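Local coordinates for putative transcriptional regulator MarR (Geobacillus stearothermophilus, PDB 2RDP), which probably binds DNA as a dimeric transcriptional regulator of the MarR family, through a winged-helix motif, at residues R141-H144 and Q145-K149; E132-V135 and F136-L140; E10-V13 and A14-K18; Y67-C70 and S71-T74. One frame throughout, in Å; residues are numbered along the deposited sequence.

How the contacts relate
Contacts 1 and 2 follow each other along helix 130-147, their centres about 13 Å apart, and contact 3 lies at the start of helix 10-35. In each, as in contact 4, a side chain meets the backbone or side chain one helical turn away. The first three are partly buried and touch the second subunit; several of their side chains pack on it, and waters bridge carbonyl and carboxylate in contacts 2 and 3. Contact 4, whose centre is about 35 Å from that of contact 2, is a surface contact in the helix-turn-helix; there threonine hydroxyls turn back onto carbonyls, a chemistry that contact 1 repeats once, at the end of its helix.

Contact 1: residues R141-H144 and Q145-K149; sequences RKLH and QEMTK
The imidazole of His144 has the hydroxyl of Thr148 over one face, with OG1 4.2 Å above the ring plane and displaced toward the rim, while the methyl of the same threonine reaches the far end of the ring, CG2 lying 3.5 Å from His144 NE2. The ring stands here because CG is anti to the backbone N (chi1 177°), which sets it beside its own carbonyl carbon, where Thr148 can meet it; Ile23 of the second subunit packs against it as well. With an alanine here, Thr148 CG2 would probably lose its ring partner and a gap would open beside Ile23 of the second subunit. This is the C-terminal turn of helix 130-147, one of the helices through which the two subunits meet, and Thr148 is the first residue to leave helical geometry. The carbonyl of His144 is therefore where the regular bonding ends: His144 O takes a hydrogen bond from Thr148 OG1 at 3.0 Å, with the hydroxyl tilted out of the carbonyl plane, and only weak ones from Thr148 N, at 3.2 Å, and Met147 N. A turn earlier the pattern is intact, Glu146 N bonding to Lys142 O at 2.9 Å. On the buried side, the side chain of Met147, a selenomethionine, crosses Leu143 with Met147 SE 3.8 Å from Leu143 CG, and Leu27 of the second subunit packs on Met147. Lys142 points its charge elsewhere, making a cation-pi contact with Phe128 of the second subunit; its NZ stays 4.8 Å from Glu146 OE2.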
loop_
_atom_site.group_PDB
_atom_site.type_symbol
_atom_site.label_atom_id
_atom_site.label_comp_id
_atom_site.label_asym_id
_atom_site.label_seq_id
_atom_site.Cartn_x
_atom_site.Cartn_y
_atom_site.Cartn_z
ATOM N N ARG A 141 14.908 -0.826 -7.433
ATOM C CA ARG A 141 14.964 -0.070 -8.645
ATOM C C ARG A 141 14.527 -0.955 -9.845
ATOM O O ARG A 141 13.726 -0.509 -10.651
ATOM C CB ARG A 141 16.377 0.488 -8.816
ATOM C CG ARG A 141 16.455 1.824 -9.470
ATOM C CD ARG A 141 17.884 2.440 -9.370
ATOM N NE ARG A 141 18.115 3.225 -8.149
ATOM C CZ ARG A 141 17.485 4.363 -7.844
ATOM N NH1 ARG A 141 16.528 4.850 -8.637
ATOM N NH2 ARG A 141 17.779 5.011 -6.729
ATOM N N LYS A 142 15.050 -2.188 -9.960
ATOM C CA LYS A 142 14.617 -3.155 -10.967
ATOM C C LYS A 142 13.133 -3.542 -10.800
ATOM O O LYS A 142 12.393 -3.564 -11.782
ATOM C CB LYS A 142 15.479 -4.402 -10.910
ATOM C CG LYS A 142 15.543 -5.130 -12.229
ATOM C CD LYS A 142 16.218 -6.491 -12.068
ATOM C CE LYS A 142 15.988 -7.434 -13.279
ATOM N NZ LYS A 142 16.530 -6.926 -14.561
ATOM N N LEU A 143 12.684 -3.811 -9.568
ATOM C CA LEU A 143 11.284 -4.112 -9.364
ATOM C C LEU A 143 10.407 -2.969 -9.895
ATOM O O LEU A 143 9.498 -3.204 -10.691
ATOM C CB LEU A 143 10.955 -4.400 -7.894
ATOM C CG LEU A 143 9.461 -4.654 -7.643
ATOM C CD1 LEU A 143 9.001 -5.903 -8.405
ATOM C CD2 LEU A 143 9.123 -4.820 -6.184
ATOM N N HIS A 144 10.686 -1.742 -9.436
ATOM C CA HIS A 144 9.903 -0.577 -9.808
ATOM C C HIS A 144 9.881 -0.362 -11.321
ATOM O O HIS A 144 8.840 -0.068 -11.909
ATOM C CB HIS A 144 10.369 0.698 -9.101
ATOM C CG HIS A 144 9.615 1.907 -9.539
ATOM N ND1 HIS A 144 10.158 2.856 -10.390
ATOM C CD2 HIS A 144 8.326 2.275 -9.328
ATOM C CE1 HIS A 144 9.246 3.783 -10.641
ATOM N NE2 HIS A 144 8.128 3.455 -10.012
ATOM N N GLN A 145 11.024 -0.505 -11.941
ATOM C CA GLN A 145 11.119 -0.356 -13.371
ATOM C C GLN A 145 10.325 -1.435 -14.152
ATOM O O GLN A 145 9.643 -1.121 -15.123
ATOM C CB GLN A 145 12.585 -0.302 -13.739
ATOM C CG GLN A 145 12.928 -0.668 -15.153
ATOM C CD GLN A 145 14.355 -1.213 -15.239
ATOM O OE1 GLN A 145 14.602 -2.293 -15.811
ATOM N NE2 GLN A 145 15.303 -0.485 -14.617
ATOM N N GLU A 146 10.371 -2.689 -13.728
ATOM C CA GLU A 146 9.585 -3.726 -14.394
ATOM C C GLU A 146 8.075 -3.602 -14.166
ATOM O O GLU A 146 7.289 -4.045 -14.986
ATOM C CB GLU A 146 10.060 -5.120 -13.993
ATOM C CG GLU A 146 11.474 -5.406 -14.387
ATOM C CD GLU A 146 11.742 -5.201 -15.887
ATOM O OE1 GLU A 146 11.000 -5.751 -16.736
ATOM O OE2 GLU A 146 12.707 -4.476 -16.219
HETATM N N MSE A 147 7.682 -3.009 -13.047
HETATM C CA MSE A 147 6.281 -2.839 -12.672
HETATM C C MSE A 147 5.625 -1.686 -13.389
HETATM O O MSE A 147 4.400 -1.615 -13.452
HETATM C CB MSE A 147 6.184 -2.477 -11.217
HETATM C CG MSE A 147 6.285 -3.605 -10.276
HETATM SE SE MSE A 147 6.253 -2.725 -8.520
HETATM C CE MSE A 147 4.529 -3.450 -7.940
ATOM N N THR A 148 6.438 -0.742 -13.855
ATOM C CA THR A 148 5.936 0.460 -14.523
ATOM C C THR A 148 6.253 0.381 -16.018
ATOM O O THR A 148 6.337 1.398 -16.721
ATOM C CB THR A 148 6.471 1.760 -13.882
ATOM O OG1 THR A 148 7.880 1.828 -14.072
ATOM C CG2 THR A 148 6.156 1.819 -12.405
ATOM N N LYS A 149 6.412 -0.857 -16.483
ATOM C CA LYS A 149 6.493 -1.232 -17.906
ATOM C C LYS A 149 7.940 -1.371 -18.371
ATOM O O LYS A 149 8.404 -2.485 -18.610
ATOM C CB LYS A 149 5.636 -0.299 -18.792
ATOM C CG LYS A 149 6.186 0.021 -20.169
ATOM C CD LYS A 149 5.051 0.402 -21.126
ATOM C CE LYS A 149 5.244 -0.286 -22.477
ATOM N NZ LYS A 149 5.428 -1.777 -22.331
#

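Contact 2: residues E132-V135 and F136-L140; sequences EIVV and FERCL
Val134 O is gripped twice: Arg138 N bonds to it at 3.1 Å with an N-H...O angle of 165°, and a water donates to it at 2.7 Å. The setting is the first half of helix 130-147, part of the dimer interface, where each amide reaches back four residues. The same water also makes a weak bond to Glu137 OE2, while the salt bridge of that carboxylate goes through OE1 to Arg141. Val134 O also lies over the centre of one face of the Arg138 guanidinium, 4.3 Å from its plane. A bend at chi3 (-85°) folds the arginine chain back to bring the group there, and both valine methyls lie under the same face, Val134 CG1 3.4 Å from Arg138 NH2 and Val135 CG2 3.8 Å from Arg138 NH1. Next along the helix, Cys139 N donates to Val135 O at 2.8 Å, nearly along the C=O axis. Cys139 SG, 4.3 Å from Val135 CG1, is covalently linked to a beta-mercaptoethanol, probably from the crystallisation liquor. At the dimer interface, Val135 packs on Val135 of the second subunit, and Phe136 on Cys139 of that subunit. The Phe136 ring meets Phe128 of its own chain, and Leu140 CD1 sits 3.5 Å above one face of the Phe136 ring, offset toward the rim.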
loop_
_atom_site.group_PDB
_atom_site.type_symbol
_atom_site.label_atom_id
_atom_site.label_comp_id
_atom_site.label_asym_id
_atom_site.label_seq_id
_atom_site.Cartn_x
_atom_site.Cartn_y
_atom_site.Cartn_z
ATOM N N GLU A 132 24.313 -4.636 1.899
ATOM C CA GLU A 132 22.904 -5.024 1.753
ATOM C C GLU A 132 22.020 -3.857 1.330
ATOM O O GLU A 132 21.020 -4.061 0.641
ATOM C CB GLU A 132 22.335 -5.660 3.026
ATOM C CG GLU A 132 23.171 -6.798 3.534
ATOM C CD GLU A 132 22.664 -7.383 4.829
ATOM O OE1 GLU A 132 22.625 -6.705 5.876
ATOM O OE2 GLU A 132 22.316 -8.568 4.797
ATOM N N ILE A 133 22.382 -2.643 1.737
ATOM C CA ILE A 133 21.603 -1.454 1.356
ATOM C C ILE A 133 21.712 -1.185 -0.144
ATOM O O ILE A 133 20.742 -0.883 -0.812
ATOM C CB ILE A 133 21.964 -0.212 2.230
ATOM C CG1 ILE A 133 21.020 -0.175 3.433
ATOM C CG2 ILE A 133 21.806 1.127 1.425
ATOM C CD1 ILE A 133 21.696 0.355 4.703
ATOM N N VAL A 134 22.916 -1.314 -0.653
ATOM C CA VAL A 134 23.199 -1.047 -2.034
ATOM C C VAL A 134 22.516 -2.093 -2.976
ATOM O O VAL A 134 21.929 -1.738 -4.017
ATOM C CB VAL A 134 24.747 -0.885 -2.171
ATOM C CG1 VAL A 134 25.285 -1.322 -3.501
ATOM C CG2 VAL A 134 25.126 0.544 -1.892
ATOM N N VAL A 135 22.575 -3.374 -2.583
ATOM C CA VAL A 135 21.893 -4.480 -3.278
ATOM C C VAL A 135 20.375 -4.307 -3.225
ATOM O O VAL A 135 19.668 -4.407 -4.254
ATOM C CB VAL A 135 22.335 -5.849 -2.688
ATOM C CG1 VAL A 135 21.423 -6.965 -3.113
ATOM C CG2 VAL A 135 23.800 -6.133 -3.091
ATOM N N PHE A 136 19.890 -4.049 -2.015
ATOM C CA PHE A 136 18.502 -3.796 -1.775
ATOM C C PHE A 136 17.952 -2.680 -2.702
ATOM O O PHE A 136 16.950 -2.868 -3.382
ATOM C CB PHE A 136 18.341 -3.471 -0.296
ATOM C CG PHE A 136 16.943 -3.217 0.123
ATOM C CD1 PHE A 136 16.004 -4.231 0.100
ATOM C CD2 PHE A 136 16.560 -1.927 0.553
ATOM C CE1 PHE A 136 14.692 -4.009 0.497
ATOM C CE2 PHE A 136 15.225 -1.669 0.950
ATOM C CZ PHE A 136 14.304 -2.723 0.926
ATOM N N GLU A 137 18.634 -1.545 -2.770
ATOM C CA GLU A 137 18.236 -0.473 -3.653
ATOM C C GLU A 137 18.221 -0.894 -5.121
ATOM O O GLU A 137 17.324 -0.541 -5.884
ATOM C CB GLU A 137 19.190 0.721 -3.489
ATOM C CG GLU A 137 18.798 1.949 -4.333
ATOM C CD GLU A 137 19.917 2.948 -4.440
ATOM O OE1 GLU A 137 19.806 3.856 -5.278
ATOM O OE2 GLU A 137 20.938 2.795 -3.725
ATOM N N ARG A 138 19.263 -1.582 -5.521
ATOM C CA ARG A 138 19.321 -2.172 -6.831
ATOM C C ARG A 138 18.089 -3.051 -7.160
ATOM O O ARG A 138 17.508 -2.893 -8.233
ATOM C CB ARG A 138 20.610 -2.968 -6.954
ATOM C CG ARG A 138 21.271 -2.778 -8.285
ATOM C CD ARG A 138 22.552 -3.595 -8.351
ATOM N NE ARG A 138 23.699 -2.900 -7.769
ATOM C CZ ARG A 138 24.607 -3.468 -6.979
ATOM N NH1 ARG A 138 24.479 -4.760 -6.623
ATOM N NH2 ARG A 138 25.633 -2.732 -6.535
ATOM N N CYS A 139 17.689 -3.928 -6.227
ATOM C CA CYS A 139 16.476 -4.777 -6.365
ATOM C C CYS A 139 15.183 -4.001 -6.511
ATOM O O CYS A 139 14.373 -4.285 -7.373
ATOM C CB CYS A 139 16.304 -5.722 -5.144
ATOM S SG CYS A 139 17.577 -7.012 -5.062
ATOM N N LEU A 140 14.973 -3.048 -5.618
ATOM C CA LEU A 140 13.832 -2.148 -5.696
ATOM C C LEU A 140 13.770 -1.325 -6.991
ATOM O O LEU A 140 12.702 -1.126 -7.545
ATOM C CB LEU A 140 13.881 -1.195 -4.524
ATOM C CG LEU A 140 13.698 -1.920 -3.205
ATOM C CD1 LEU A 140 13.715 -0.838 -2.173
ATOM C CD2 LEU A 140 12.360 -2.814 -3.133
HETATM O O HOH W 1 22.320 0.464 -5.508
#

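Contact 3: residues E10-V13 and A14-K18; sequences ERTV and AELEK
In the opening turns of helix 10-35, Thr12 and Leu16 lie side by side and point the same way, the methyl CG2 of Thr12 meeting CD1 of Leu16 at 3.8 Å. Thr12 offers its methyl because CG2 is anti to the backbone N, which leaves the hydroxyl beside that N. Leu16 N also bonds to Thr12 O at 2.9 Å, so the pair is joined through both backbone and side chains. Both residues lie at the dimer interface: Ile133 of the second subunit packs on Thr12, and Glu137 of that subunit on Leu16. The element is an N-terminal helix of the MarR dimerisation region, and just before it Asn9 OD1 accepts a hydrogen bond from Thr12 N. On another side a water donates to Arg11 O at 2.8 Å and to Glu15 OE2 at 2.7 Å. Glu15 can share it because chi1 (-65°) brings its CG to 3.2 Å from Arg11 O, and the bend at chi2 (-56°) turns the carboxylate to the water. Arg11 O therefore holds the water as well as Glu15 N, at 3.0 Å. Glu17, whose N bonds to Val13 O at 2.8 Å, sends its carboxylate to Arg21 and to Arg117 of the second subunit.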
loop_
_atom_site.group_PDB
_atom_site.type_symbol
_atom_site.label_atom_id
_atom_site.label_comp_id
_atom_site.label_asym_id
_atom_site.label_seq_id
_atom_site.Cartn_x
_atom_site.Cartn_y
_atom_site.Cartn_z
ATOM N N GLU A 10 6.743 -21.671 -8.564
ATOM C CA GLU A 10 5.542 -21.207 -7.848
ATOM C C GLU A 10 5.676 -21.081 -6.322
ATOM O O GLU A 10 5.101 -20.175 -5.750
ATOM C CB GLU A 10 4.274 -21.970 -8.252
ATOM C CG GLU A 10 4.239 -23.409 -7.898
ATOM C CD GLU A 10 3.243 -24.167 -8.769
ATOM O OE1 GLU A 10 2.188 -23.559 -9.102
ATOM O OE2 GLU A 10 3.521 -25.343 -9.127
ATOM N N ARG A 11 6.463 -21.946 -5.683
ATOM C CA ARG A 11 6.747 -21.797 -4.264
ATOM C C ARG A 11 7.396 -20.441 -3.986
ATOM O O ARG A 11 6.967 -19.723 -3.083
ATOM C CB ARG A 11 7.583 -22.970 -3.736
ATOM C CG ARG A 11 6.883 -24.324 -4.010
ATOM C CD ARG A 11 7.567 -25.562 -3.400
ATOM N NE ARG A 11 7.833 -25.376 -1.971
ATOM C CZ ARG A 11 8.385 -26.288 -1.167
ATOM N NH1 ARG A 11 8.747 -27.484 -1.619
ATOM N NH2 ARG A 11 8.578 -25.996 0.112
ATOM N N THR A 12 8.382 -20.062 -4.797
ATOM C CA THR A 12 9.073 -18.786 -4.630
ATOM C C THR A 12 8.173 -17.609 -4.952
ATOM O O THR A 12 8.176 -16.626 -4.224
ATOM C CB THR A 12 10.379 -18.715 -5.485
ATOM O OG1 THR A 12 11.300 -19.708 -5.029
ATOM C CG2 THR A 12 11.057 -17.334 -5.388
ATOM N N VAL A 13 7.438 -17.681 -6.053
ATOM C CA VAL A 13 6.564 -16.571 -6.442
ATOM C C VAL A 13 5.504 -16.352 -5.348
ATOM O O VAL A 13 5.202 -15.239 -5.008
ATOM C CB VAL A 13 5.863 -16.865 -7.804
ATOM C CG1 VAL A 13 4.712 -15.901 -8.054
ATOM C CG2 VAL A 13 6.871 -16.834 -8.956
ATOM N N ALA A 14 4.945 -17.445 -4.825
ATOM C CA ALA A 14 4.011 -17.409 -3.700
ATOM C C ALA A 14 4.626 -16.733 -2.476
ATOM O O ALA A 14 3.963 -15.906 -1.869
ATOM C CB ALA A 14 3.487 -18.826 -3.359
ATOM N N GLU A 15 5.881 -17.044 -2.136
ATOM C CA GLU A 15 6.584 -16.347 -1.044
ATOM C C GLU A 15 6.710 -14.882 -1.296
ATOM O O GLU A 15 6.458 -14.090 -0.416
ATOM C CB GLU A 15 7.994 -16.876 -0.820
ATOM C CG GLU A 15 7.987 -18.285 -0.353
ATOM C CD GLU A 15 7.153 -18.432 0.908
ATOM O OE1 GLU A 15 7.212 -17.502 1.779
ATOM O OE2 GLU A 15 6.426 -19.457 0.999
ATOM N N LEU A 16 7.130 -14.531 -2.501
ATOM C CA LEU A 16 7.350 -13.159 -2.861
ATOM C C LEU A 16 6.068 -12.360 -2.889
ATOM O O LEU A 16 6.062 -11.198 -2.476
ATOM C CB LEU A 16 8.085 -13.085 -4.196
ATOM C CG LEU A 16 9.555 -13.528 -4.156
ATOM C CD1 LEU A 16 10.125 -13.666 -5.559
ATOM C CD2 LEU A 16 10.388 -12.580 -3.327
ATOM N N GLU A 17 4.990 -12.951 -3.405
ATOM C CA GLU A 17 3.705 -12.273 -3.378
ATOM C C GLU A 17 3.275 -11.928 -1.931
ATOM O O GLU A 17 2.868 -10.818 -1.664
ATOM C CB GLU A 17 2.636 -13.097 -4.095
ATOM C CG GLU A 17 1.318 -12.356 -4.286
ATOM C CD GLU A 17 0.371 -12.414 -3.037
ATOM O OE1 GLU A 17 0.445 -13.405 -2.253
ATOM O OE2 GLU A 17 -0.442 -11.468 -2.828
ATOM N N LYS A 18 3.370 -12.908 -1.028
ATOM C CA LYS A 18 3.000 -12.716 0.370
ATOM C C LYS A 18 3.862 -11.625 1.026
ATOM O O LYS A 18 3.287 -10.684 1.624
ATOM C CB LYS A 18 3.047 -14.038 1.140
ATOM C CG LYS A 18 2.338 -14.007 2.489
ATOM C CD LYS A 18 1.873 -15.398 2.890
ATOM C CE LYS A 18 1.382 -15.464 4.331
ATOM N NZ LYS A 18 2.534 -15.597 5.280
HETATM O O HOH W 2 6.171 -21.307 -0.905
#

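Contact 4: residues Y67-C70 and S71-T74; sequences YLAC and STTT
From Thr73 CB, which lies 3.8 Å from both Ala69 O and Cys70 O, the side chain divides: OG1 turns back to donate to Ala69 O at 3.0 Å and also rests 3.4 Å from Leu68 CB, while CG2, the other branch, is anti to the backbone N. OG1 is placed there by chi1 (-49°), anti to its own carbonyl carbon. The residue sits in the first turn of helix 70-82, which with helix 59-66 forms the helix-turn-helix of the winged-helix domain; by family resemblance, helix 70-82 is probably the one that reads DNA. Thr73 also touches Val59 and Ser63, so it packs against helix 59-66. Ala69, at the N-cap position, has a carbonyl that takes two donors from Thr73, N in the carbonyl plane and OG1 40° out of it. A valine in place of Thr73 would probably leave Ala69 O with the backbone N alone of these two donors. Thr74 makes a like pair of bonds, but its OG1 and N come from opposite faces of the Cys70 carbonyl plane, OG1 lying 2.8 Å from Cys70 O. A water accepts from Ala69 N and stands 2.7 Å from Thr72 OG1.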
loop_
_atom_site.group_PDB
_atom_site.type_symbol
_atom_site.label_atom_id
_atom_site.label_comp_id
_atom_site.label_asym_id
_atom_site.label_seq_id
_atom_site.Cartn_x
_atom_site.Cartn_y
_atom_site.Cartn_z
ATOM N N TYR A 67 -5.369 7.203 -9.887
ATOM C CA TYR A 67 -6.302 6.157 -10.295
ATOM C C TYR A 67 -7.709 6.379 -9.726
ATOM O O TYR A 67 -8.385 5.416 -9.381
ATOM C CB TYR A 67 -5.766 4.759 -9.940
ATOM C CG TYR A 67 -4.468 4.453 -10.666
ATOM C CD1 TYR A 67 -4.475 4.189 -12.050
ATOM C CD2 TYR A 67 -3.243 4.436 -9.991
ATOM C CE1 TYR A 67 -3.294 3.934 -12.731
ATOM C CE2 TYR A 67 -2.061 4.184 -10.664
ATOM C CZ TYR A 67 -2.096 3.940 -12.025
ATOM O OH TYR A 67 -0.940 3.674 -12.728
ATOM N N LEU A 68 -8.128 7.651 -9.657
ATOM C CA LEU A 68 -9.453 8.038 -9.164
ATOM C C LEU A 68 -10.322 8.514 -10.307
ATOM O O LEU A 68 -9.772 8.946 -11.315
ATOM C CB LEU A 68 -9.332 9.156 -8.117
ATOM C CG LEU A 68 -8.521 8.776 -6.877
ATOM C CD1 LEU A 68 -8.352 10.011 -6.014
ATOM C CD2 LEU A 68 -9.211 7.605 -6.094
ATOM N N ALA A 69 -11.657 8.442 -10.157
ATOM C CA ALA A 69 -12.564 9.215 -11.015
ATOM C C ALA A 69 -12.376 10.716 -10.811
ATOM O O ALA A 69 -11.915 11.172 -9.773
ATOM C CB ALA A 69 -14.039 8.816 -10.815
ATOM N N CYS A 70 -12.694 11.467 -11.841
ATOM C CA CYS A 70 -12.686 12.922 -11.818
ATOM C C CYS A 70 -13.518 13.575 -10.704
ATOM O O CYS A 70 -13.068 14.527 -10.115
ATOM C CB CYS A 70 -13.136 13.415 -13.183
ATOM S SG CYS A 70 -11.753 13.276 -14.307
ATOM N N SER A 71 -14.713 13.040 -10.422
ATOM C CA SER A 71 -15.578 13.550 -9.359
ATOM C C SER A 71 -14.879 13.489 -8.003
ATOM O O SER A 71 -14.857 14.467 -7.263
ATOM C CB SER A 71 -16.911 12.770 -9.319
ATOM O OG SER A 71 -16.678 11.411 -8.942
ATOM N N THR A 72 -14.306 12.333 -7.697
ATOM C CA THR A 72 -13.505 12.100 -6.469
ATOM C C THR A 72 -12.325 13.043 -6.363
ATOM O O THR A 72 -12.066 13.605 -5.283
ATOM C CB THR A 72 -12.974 10.648 -6.425
ATOM O OG1 THR A 72 -14.035 9.755 -6.790
ATOM C CG2 THR A 72 -12.452 10.265 -5.024
ATOM N N THR A 73 -11.591 13.222 -7.460
ATOM C CA THR A 73 -10.418 14.058 -7.417
ATOM C C THR A 73 -10.779 15.536 -7.233
ATOM O O THR A 73 -10.048 16.267 -6.614
ATOM C CB THR A 73 -9.566 13.881 -8.665
ATOM O OG1 THR A 73 -9.379 12.483 -8.885
ATOM C CG2 THR A 73 -8.212 14.577 -8.489
ATOM N N THR A 74 -11.921 15.949 -7.762
ATOM C CA THR A 74 -12.389 17.330 -7.673
ATOM C C THR A 74 -12.789 17.668 -6.243
ATOM O O THR A 74 -12.483 18.736 -5.786
ATOM C CB THR A 74 -13.580 17.562 -8.672
ATOM O OG1 THR A 74 -13.142 17.277 -10.009
ATOM C CG2 THR A 74 -14.162 18.987 -8.587
HETATM O O HOH W 3 -12.893 7.429 -7.670
#